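Local coordinates for protein ketosynthase (Streptomyces sp. MSC090213JE08, PDB 6KXD) that probably catalyses the condensation of fatty acyl chains with malonyl units, both on carrier proteins, as the ketosynthase of a highly reducing type II polyketide synthase, at residues Val290-Ile295 and Val317-Asp322; Lys310-Ala315 and Gln389-Ala394. One frame throughout, in Å; residues are numbered along the deposited sequence.

Interaction 1: Val290-Ile295 and Val317-Asp322; sequences VEQEEI and VDVYGD
Q292 lies across one face of the Y320 ring, where the chain leading into strand 297-299 of the thiolase-like fold meets the end of helix 306-320, the helix of the beta-alpha-beta crossover from that strand to strand 326-328. The touching group is a methylene: Q292 CG makes a CH-pi contact 3.8 Å from the centroid of the Y320 ring, 27° off the normal and displaced toward the rim. CB, one bond closer to the backbone, lies 3.4 Å from Y320 CD1. The first torsion sets CG beside the backbone N (chi1 -82°), and a bend at the next bond carries the amide past the ring, its plane 88° from that of the tyrosine. There NE2 points its N-H almost straight at V319 O, but the modelled separation is very short, which leaves the exact placing of this amide doubtful. V319 CG1 packs against Q292 CG at 3.9 Å.

The ring edge is met by backbone: Q292 O, which accepts a hydrogen bond from I295 N, lies in the ring plane 3.3 Å from Y320 CE1. P325 packs on both I295 and Y320, while the phenol oxygen has its polar partner in Q389 OE1. I295 runs at about a right angle to the tyrosine, and its CG1 rests 3.3 Å from Y320 OH.

Interaction 2: Lys310-Ala315 and Gln389-Ala394; sequences KTESAA and QNNSSA
E312 OE1 is gripped from several directions: it accepts a hydrogen bond from N391 ND2 at 2.8 Å, another from the backbone N of H301, and a weak one from a water. This buried contact ties helix 306-320 to strand 387-394 in the thiolase-like fold, where that strand runs parallel to 297-299. H301 and G302 open the His-Gly-Thr-Gly-Thr sequence familiar from beta-ketoacyl synthases, and the other carboxylate oxygen, OE2, takes hydrogen bonds from G302 N and N308 ND2. The glutamate thus joins helix, strand and this loop.

With CG anti to the backbone N (chi1 -174°) and the chain extended beyond it, E312 reaches straight from the helix to the sheet. Its carboxylate meets the N391 amide nearly coplanar. The N-H points at the anti lone pair of OE1, bending only to 167° at the hydrogen, and the acceptor lies practically in the amide plane.

At its other end the same amide accepts a bond: Q389 NE2 reaches N391 OD1 at 2.6 Å, in the carbonyl plane and on a lone pair, with a C=O...donor angle of 128°. Because N391 donates through ND2 and accepts through OD1, the two bonds set which way round its amide lies. The water extends the network along the strand, lying 3.2 Å from E312 OE1 and donating to S393 OG at 2.7 Å.

Overall arrangement
The two contacts show how one helix can be fastened at successive levels. Both use helix 306-320: interaction 2 lies on its middle, interaction 1 at its C-terminal end, and their centres are 13 Å apart. Along the chain the segments alternate, 290-295, 310-315, 317-322 and 389-394, so that the two contacts interlock. Q389 of strand 387-394 connects them: its OE1 is probably hydrogen-bonded to Y320 OH, while its CB packs on I295 CG2. Interaction 2, the more deeply placed, about 15 Å from the centre of the chain against 23 Å, ties the middle of the helix to the central sheet, and interaction 1 ties its C-terminal end to the loop before strand 297-299.

Interaction 1: Val290-Ile295 and Val317-Asp322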
ATOM      1  N   VAL A 290     -10.887 -24.131  -5.328  1.00 59.21           N
ATOM      2  CA  VAL A 290     -10.264 -24.667  -6.507  1.00 58.87           C
ATOM      3  C   VAL A 290      -9.202 -25.674  -6.037  1.00 62.18           C
ATOM      4  O   VAL A 290      -8.491 -25.387  -5.069  1.00 56.11           O
ATOM      5  CB  VAL A 290      -9.671 -23.506  -7.330  1.00 56.66           C
ATOM      6  CG1 VAL A 290      -8.485 -23.916  -8.172  1.00 57.85           C
ATOM      7  CG2 VAL A 290     -10.729 -22.815  -8.179  1.00 54.14           C
ATOM      8  N   GLU A 291      -9.111 -26.842  -6.709  1.00 60.83           N
ATOM      9  CA  GLU A 291      -8.124 -27.904  -6.391  1.00 61.73           C
ATOM     10  C   GLU A 291      -6.880 -27.688  -7.255  1.00 50.98           C
ATOM     11  O   GLU A 291      -6.971 -27.102  -8.323  1.00 65.03           O
ATOM     12  CB  GLU A 291      -8.644 -29.325  -6.650  1.00 68.72           C
ATOM     13  CG  GLU A 291     -10.107 -29.565  -6.298  1.00 76.73           C
ATOM     14  CD  GLU A 291     -10.464 -29.604  -4.820  1.00 88.17           C
ATOM     15  OE1 GLU A 291      -9.538 -29.580  -3.968  1.00 88.83           O
ATOM     16  OE2 GLU A 291     -11.679 -29.666  -4.523  1.00 91.57           O
ATOM     17  N   GLN A 292      -5.724 -28.145  -6.760  1.00 61.30           N
ATOM     18  CA  GLN A 292      -4.467 -28.061  -7.486  1.00 58.36           C
ATOM     19  C   GLN A 292      -4.662 -28.535  -8.941  1.00 61.81           C
ATOM     20  O   GLN A 292      -4.126 -27.923  -9.859  1.00 58.23           O
ATOM     21  CB  GLN A 292      -3.386 -28.894  -6.797  1.00 64.82           C
ATOM     22  CG  GLN A 292      -2.704 -28.194  -5.632  1.00 67.22           C
ATOM     23  CD  GLN A 292      -3.248 -28.565  -4.271  1.00 67.15           C
ATOM     24  OE1 GLN A 292      -4.451 -28.626  -4.044  1.00 62.74           O
ATOM     25  NE2 GLN A 292      -2.350 -28.760  -3.320  1.00 74.15           N
ATOM     26  N   GLU A 293      -5.429 -29.623  -9.128  1.00 69.97           N
ATOM     27  CA  GLU A 293      -5.717 -30.258 -10.458  1.00 78.90           C
ATOM     28  C   GLU A 293      -6.248 -29.236 -11.468  1.00 72.60           C
ATOM     29  O   GLU A 293      -5.911 -29.308 -12.645  1.00 77.67           O
ATOM     30  CB  GLU A 293      -6.766 -31.378 -10.359  1.00 78.68           C
ATOM     31  CG  GLU A 293      -6.246 -32.654  -9.717  1.00 86.76           C
ATOM     32  CD  GLU A 293      -6.244 -32.612  -8.200  1.00 86.61           C
ATOM     33  OE1 GLU A 293      -7.341 -32.643  -7.623  1.00 88.02           O
ATOM     34  OE2 GLU A 293      -5.152 -32.495  -7.605  1.00 87.73           O
ATOM     35  N   GLU A 294      -7.114 -28.325 -11.010  1.00 69.29           N
ATOM     36  CA  GLU A 294      -7.915 -27.500 -11.911  1.00 66.48           C
ATOM     37  C   GLU A 294      -7.108 -26.298 -12.407  1.00 59.62           C
ATOM     38  O   GLU A 294      -7.589 -25.545 -13.241  1.00 62.71           O
ATOM     39  CB  GLU A 294      -9.189 -26.975 -11.244  1.00 67.79           C
ATOM     40  CG  GLU A 294     -10.020 -28.012 -10.513  1.00 66.93           C
ATOM     41  CD  GLU A 294     -11.299 -27.416  -9.955  1.00 72.85           C
ATOM     42  OE1 GLU A 294     -12.095 -26.903 -10.755  1.00 75.41           O
ATOM     43  OE2 GLU A 294     -11.476 -27.415  -8.723  1.00 76.96           O
ATOM     44  N   ILE A 295      -5.887 -26.107 -11.894  1.00 63.46           N
ATOM     45  CA  ILE A 295      -5.057 -24.971 -12.318  1.00 58.98           C
ATOM     46  C   ILE A 295      -4.366 -25.307 -13.647  1.00 52.83           C
ATOM     47  O   ILE A 295      -3.594 -26.255 -13.755  1.00 49.95           O
ATOM     48  CB  ILE A 295      -4.048 -24.571 -11.228  1.00 54.55           C
ATOM     49  CG1 ILE A 295      -4.751 -24.116  -9.940  1.00 52.94           C
ATOM     50  CG2 ILE A 295      -3.072 -23.540 -11.788  1.00 55.35           C
ATOM     51  CD1 ILE A 295      -5.668 -22.920 -10.090  1.00 52.86           C
ATOM     52  N   VAL A 317       6.047 -26.868  -6.034  1.00 52.77           N
ATOM     53  CA  VAL A 317       6.151 -28.327  -5.985  1.00 55.45           C
ATOM     54  C   VAL A 317       5.619 -28.829  -4.631  1.00 59.45           C
ATOM     55  O   VAL A 317       4.955 -29.866  -4.574  1.00 61.97           O
ATOM     56  CB  VAL A 317       7.594 -28.787  -6.272  1.00 60.39           C
ATOM     57  CG1 VAL A 317       7.769 -30.279  -6.000  1.00 65.20           C
ATOM     58  CG2 VAL A 317       8.030 -28.448  -7.687  1.00 63.18           C
ATOM     59  N   ASP A 318       5.860 -28.084  -3.539  1.00 56.03           N
ATOM     60  CA  ASP A 318       5.260 -28.435  -2.256  1.00 58.49           C
ATOM     61  C   ASP A 318       3.745 -28.530  -2.371  1.00 57.45           C
ATOM     62  O   ASP A 318       3.151 -29.450  -1.825  1.00 52.24           O
ATOM     63  CB  ASP A 318       5.528 -27.426  -1.145  1.00 65.11           C
ATOM     64  CG  ASP A 318       6.899 -27.537  -0.527  1.00 72.94           C
ATOM     65  OD1 ASP A 318       7.602 -28.524  -0.828  1.00 70.84           O
ATOM     66  OD2 ASP A 318       7.249 -26.619   0.248  1.00 74.50           O
ATOM     67  N   VAL A 319       3.115 -27.552  -3.035  1.00 48.05           N
ATOM     68  CA  VAL A 319       1.713 -27.459  -3.017  1.00 48.98           C
ATOM     69  C   VAL A 319       1.091 -28.454  -4.006  1.00 52.03           C
ATOM     70  O   VAL A 319       0.017 -28.976  -3.768  1.00 55.49           O
ATOM     71  CB  VAL A 319       1.251 -26.024  -3.334  1.00 52.82           C
ATOM     72  CG1 VAL A 319      -0.224 -25.992  -3.667  1.00 56.22           C
ATOM     73  CG2 VAL A 319       1.598 -25.084  -2.186  1.00 55.51           C
ATOM     74  N   TYR A 320       1.723 -28.624  -5.157  1.00 49.63           N
ATOM     75  CA  TYR A 320       1.093 -29.313  -6.265  1.00 61.35           C
ATOM     76  C   TYR A 320       1.566 -30.760  -6.355  1.00 56.56           C
ATOM     77  O   TYR A 320       1.040 -31.491  -7.161  1.00 62.80           O
ATOM     78  CB  TYR A 320       1.376 -28.593  -7.585  1.00 55.41           C
ATOM     79  CG  TYR A 320       0.521 -27.368  -7.766  1.00 59.32           C
ATOM     80  CD1 TYR A 320      -0.717 -27.460  -8.383  1.00 62.35           C
ATOM     81  CD2 TYR A 320       0.913 -26.131  -7.275  1.00 61.90           C
ATOM     82  CE1 TYR A 320      -1.532 -26.353  -8.531  1.00 66.05           C
ATOM     83  CE2 TYR A 320       0.113 -25.015  -7.428  1.00 54.02           C
ATOM     84  CZ  TYR A 320      -1.113 -25.125  -8.052  1.00 57.00           C
ATOM     85  OH  TYR A 320      -1.931 -24.050  -8.222  1.00 60.52           O
ATOM     86  N   GLY A 321       2.553 -31.121  -5.535  1.00 57.52           N
ATOM     87  CA  GLY A 321       3.336 -32.326  -5.768  1.00 69.12           C
ATOM     88  C   GLY A 321       4.248 -32.161  -6.973  1.00 71.56           C
ATOM     89  O   GLY A 321       4.408 -31.059  -7.536  1.00 70.23           O
ATOM     90  N   ASP A 322       4.798 -33.290  -7.417  1.00 79.04           N
ATOM     91  CA  ASP A 322       5.954 -33.314  -8.283  1.00 76.60           C
ATOM     92  C   ASP A 322       5.527 -33.220  -9.760  1.00 73.74           C
ATOM     93  O   ASP A 322       6.395 -33.100 -10.639  1.00 67.14           O
ATOM     94  CB  ASP A 322       6.836 -34.500  -7.877  1.00 77.15           C
ATOM     95  CG  ASP A 322       7.341 -34.369  -6.439  1.00 72.85           C
ATOM     96  OD1 ASP A 322       7.724 -33.256  -6.046  1.00 69.31           O
ATOM     97  OD2 ASP A 322       7.361 -35.388  -5.712  1.00 74.56           O
TER

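Interaction 2: Lys310-Ala315 and Gln389-Ala394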
ATOM      1  N   LYS A 310      14.350 -20.610  -7.432  1.00 50.70           N
ATOM      2  CA  LYS A 310      14.493 -21.948  -6.824  1.00 49.28           C
ATOM      3  C   LYS A 310      13.513 -22.058  -5.652  1.00 48.34           C
ATOM      4  O   LYS A 310      12.808 -23.058  -5.500  1.00 42.80           O
ATOM      5  CB  LYS A 310      15.945 -22.280  -6.475  1.00 58.63           C
ATOM      6  CG  LYS A 310      16.632 -21.363  -5.479  1.00 69.70           C
ATOM      7  CD  LYS A 310      17.863 -21.971  -4.800  1.00 73.26           C
ATOM      8  CE  LYS A 310      18.233 -21.234  -3.522  1.00 78.62           C
ATOM      9  NZ  LYS A 310      19.630 -21.504  -3.106  1.00 83.36           N
ATOM     10  N   THR A 311      13.348 -20.970  -4.894  1.00 48.21           N
ATOM     11  CA  THR A 311      12.353 -20.985  -3.765  1.00 49.49           C
ATOM     12  C   THR A 311      10.908 -21.104  -4.266  1.00 43.12           C
ATOM     13  O   THR A 311      10.067 -21.879  -3.781  1.00 44.34           O
ATOM     14  CB  THR A 311      12.551 -19.752  -2.884  1.00 41.75           C
ATOM     15  OG1 THR A 311      13.920 -19.723  -2.533  1.00 46.33           O
ATOM     16  CG2 THR A 311      11.704 -19.803  -1.638  1.00 45.08           C
ATOM     17  N   GLU A 312      10.549 -20.284  -5.251  1.00 42.59           N
ATOM     18  CA  GLU A 312       9.211 -20.307  -5.710  1.00 44.67           C
ATOM     19  C   GLU A 312       8.845 -21.675  -6.324  1.00 45.44           C
ATOM     20  O   GLU A 312       7.769 -22.186  -6.143  1.00 42.87           O
ATOM     21  CB  GLU A 312       9.038 -19.216  -6.744  1.00 43.31           C
ATOM     22  CG  GLU A 312       7.614 -19.107  -7.140  1.00 43.28           C
ATOM     23  CD  GLU A 312       7.258 -17.929  -8.021  1.00 47.66           C
ATOM     24  OE1 GLU A 312       6.053 -17.681  -8.144  1.00 46.41           O
ATOM     25  OE2 GLU A 312       8.172 -17.296  -8.573  1.00 45.89           O
ATOM     26  N   SER A 313       9.783 -22.240  -7.093  1.00 49.35           N
ATOM     27  CA  SER A 313       9.611 -23.542  -7.664  1.00 49.06           C
ATOM     28  C   SER A 313       9.338 -24.570  -6.550  1.00 43.44           C
ATOM     29  O   SER A 313       8.444 -25.381  -6.660  1.00 47.73           O
ATOM     30  CB  SER A 313      10.839 -23.927  -8.446  1.00 52.24           C
ATOM     31  OG  SER A 313      10.655 -25.216  -8.951  1.00 52.91           O
ATOM     32  N   ALA A 314      10.156 -24.505  -5.505  1.00 45.85           N
ATOM     33  CA  ALA A 314      10.054 -25.434  -4.390  1.00 47.89           C
ATOM     34  C   ALA A 314       8.664 -25.315  -3.762  1.00 50.46           C
ATOM     35  O   ALA A 314       8.088 -26.299  -3.379  1.00 44.94           O
ATOM     36  CB  ALA A 314      11.149 -25.169  -3.387  1.00 49.09           C
ATOM     37  N   ALA A 315       8.128 -24.080  -3.665  1.00 45.25           N
ATOM     38  CA  ALA A 315       6.862 -23.871  -3.016  1.00 46.26           C
ATOM     39  C   ALA A 315       5.745 -24.451  -3.867  1.00 45.13           C
ATOM     40  O   ALA A 315       4.753 -25.014  -3.353  1.00 47.39           O
ATOM     41  CB  ALA A 315       6.660 -22.387  -2.767  1.00 46.44           C
ATOM     42  N   GLN A 389      -3.426 -19.257 -11.805  1.00 50.10           N
ATOM     43  CA  GLN A 389      -2.849 -18.727 -10.576  1.00 52.31           C
ATOM     44  C   GLN A 389      -1.788 -17.683 -10.947  1.00 52.88           C
ATOM     45  O   GLN A 389      -0.929 -17.887 -11.782  1.00 45.18           O
ATOM     46  CB  GLN A 389      -2.314 -19.875  -9.728  1.00 49.84           C
ATOM     47  CG  GLN A 389      -1.460 -19.435  -8.555  1.00 48.91           C
ATOM     48  CD  GLN A 389      -0.931 -20.648  -7.828  1.00 50.47           C
ATOM     49  OE1 GLN A 389      -1.628 -21.644  -7.671  1.00 57.33           O
ATOM     50  NE2 GLN A 389       0.303 -20.575  -7.380  1.00 48.45           N
ATOM     51  N   ASN A 390      -1.895 -16.515 -10.320  1.00 43.72           N
ATOM     52  CA  ASN A 390      -0.906 -15.497 -10.480  1.00 45.88           C
ATOM     53  C   ASN A 390      -0.230 -15.251  -9.138  1.00 47.44           C
ATOM     54  O   ASN A 390      -0.869 -14.752  -8.220  1.00 44.34           O
ATOM     55  CB  ASN A 390      -1.562 -14.205 -10.960  1.00 46.04           C
ATOM     56  CG  ASN A 390      -0.593 -13.086 -11.261  1.00 50.79           C
ATOM     57  OD1 ASN A 390       0.381 -13.286 -12.002  1.00 46.25           O
ATOM     58  ND2 ASN A 390      -0.887 -11.898 -10.735  1.00 45.85           N
ATOM     59  N   ASN A 391       1.068 -15.551  -9.085  1.00 46.00           N
ATOM     60  CA  ASN A 391       1.861 -15.474  -7.932  1.00 43.51           C
ATOM     61  C   ASN A 391       2.541 -14.117  -7.846  1.00 44.92           C
ATOM     62  O   ASN A 391       2.902 -13.478  -8.838  1.00 40.76           O
ATOM     63  CB  ASN A 391       2.997 -16.491  -7.893  1.00 41.45           C
ATOM     64  CG  ASN A 391       2.543 -17.914  -7.663  1.00 44.83           C
ATOM     65  OD1 ASN A 391       1.358 -18.202  -7.527  1.00 45.57           O
ATOM     66  ND2 ASN A 391       3.507 -18.816  -7.610  1.00 45.66           N
ATOM     67  N   SER A 392       2.814 -13.733  -6.600  1.00 38.40           N
ATOM     68  CA  SER A 392       3.591 -12.582  -6.376  1.00 38.73           C
ATOM     69  C   SER A 392       4.125 -12.675  -4.958  1.00 40.42           C
ATOM     70  O   SER A 392       3.443 -13.182  -4.071  1.00 42.54           O
ATOM     71  CB  SER A 392       2.804 -11.323  -6.616  1.00 43.55           C
ATOM     72  OG  SER A 392       1.932 -11.079  -5.520  1.00 43.70           O
ATOM     73  N   SER A 393       5.389 -12.278  -4.825  1.00 43.34           N
ATOM     74  CA  SER A 393       6.100 -12.248  -3.595  1.00 39.99           C
ATOM     75  C   SER A 393       6.820 -10.915  -3.589  1.00 45.72           C
ATOM     76  O   SER A 393       7.046 -10.341  -4.653  1.00 52.36           O
ATOM     77  CB  SER A 393       7.066 -13.394  -3.449  1.00 42.42           C
ATOM     78  OG  SER A 393       6.353 -14.612  -3.400  1.00 45.11           O
ATOM     79  N   ALA A 394       7.050 -10.387  -2.401  1.00 41.57           N
ATOM     80  CA  ALA A 394       7.673  -9.116  -2.284  1.00 39.11           C
ATOM     81  C   ALA A 394       8.615  -9.164  -1.101  1.00 40.51           C
ATOM     82  O   ALA A 394       8.564 -10.093  -0.307  1.00 42.23           O
ATOM     83  CB  ALA A 394       6.623  -8.031  -2.149  1.00 44.83           C
TER
HETATM   84  O   HOH W   1       5.424 -16.272  -5.331  1.00 51.38           O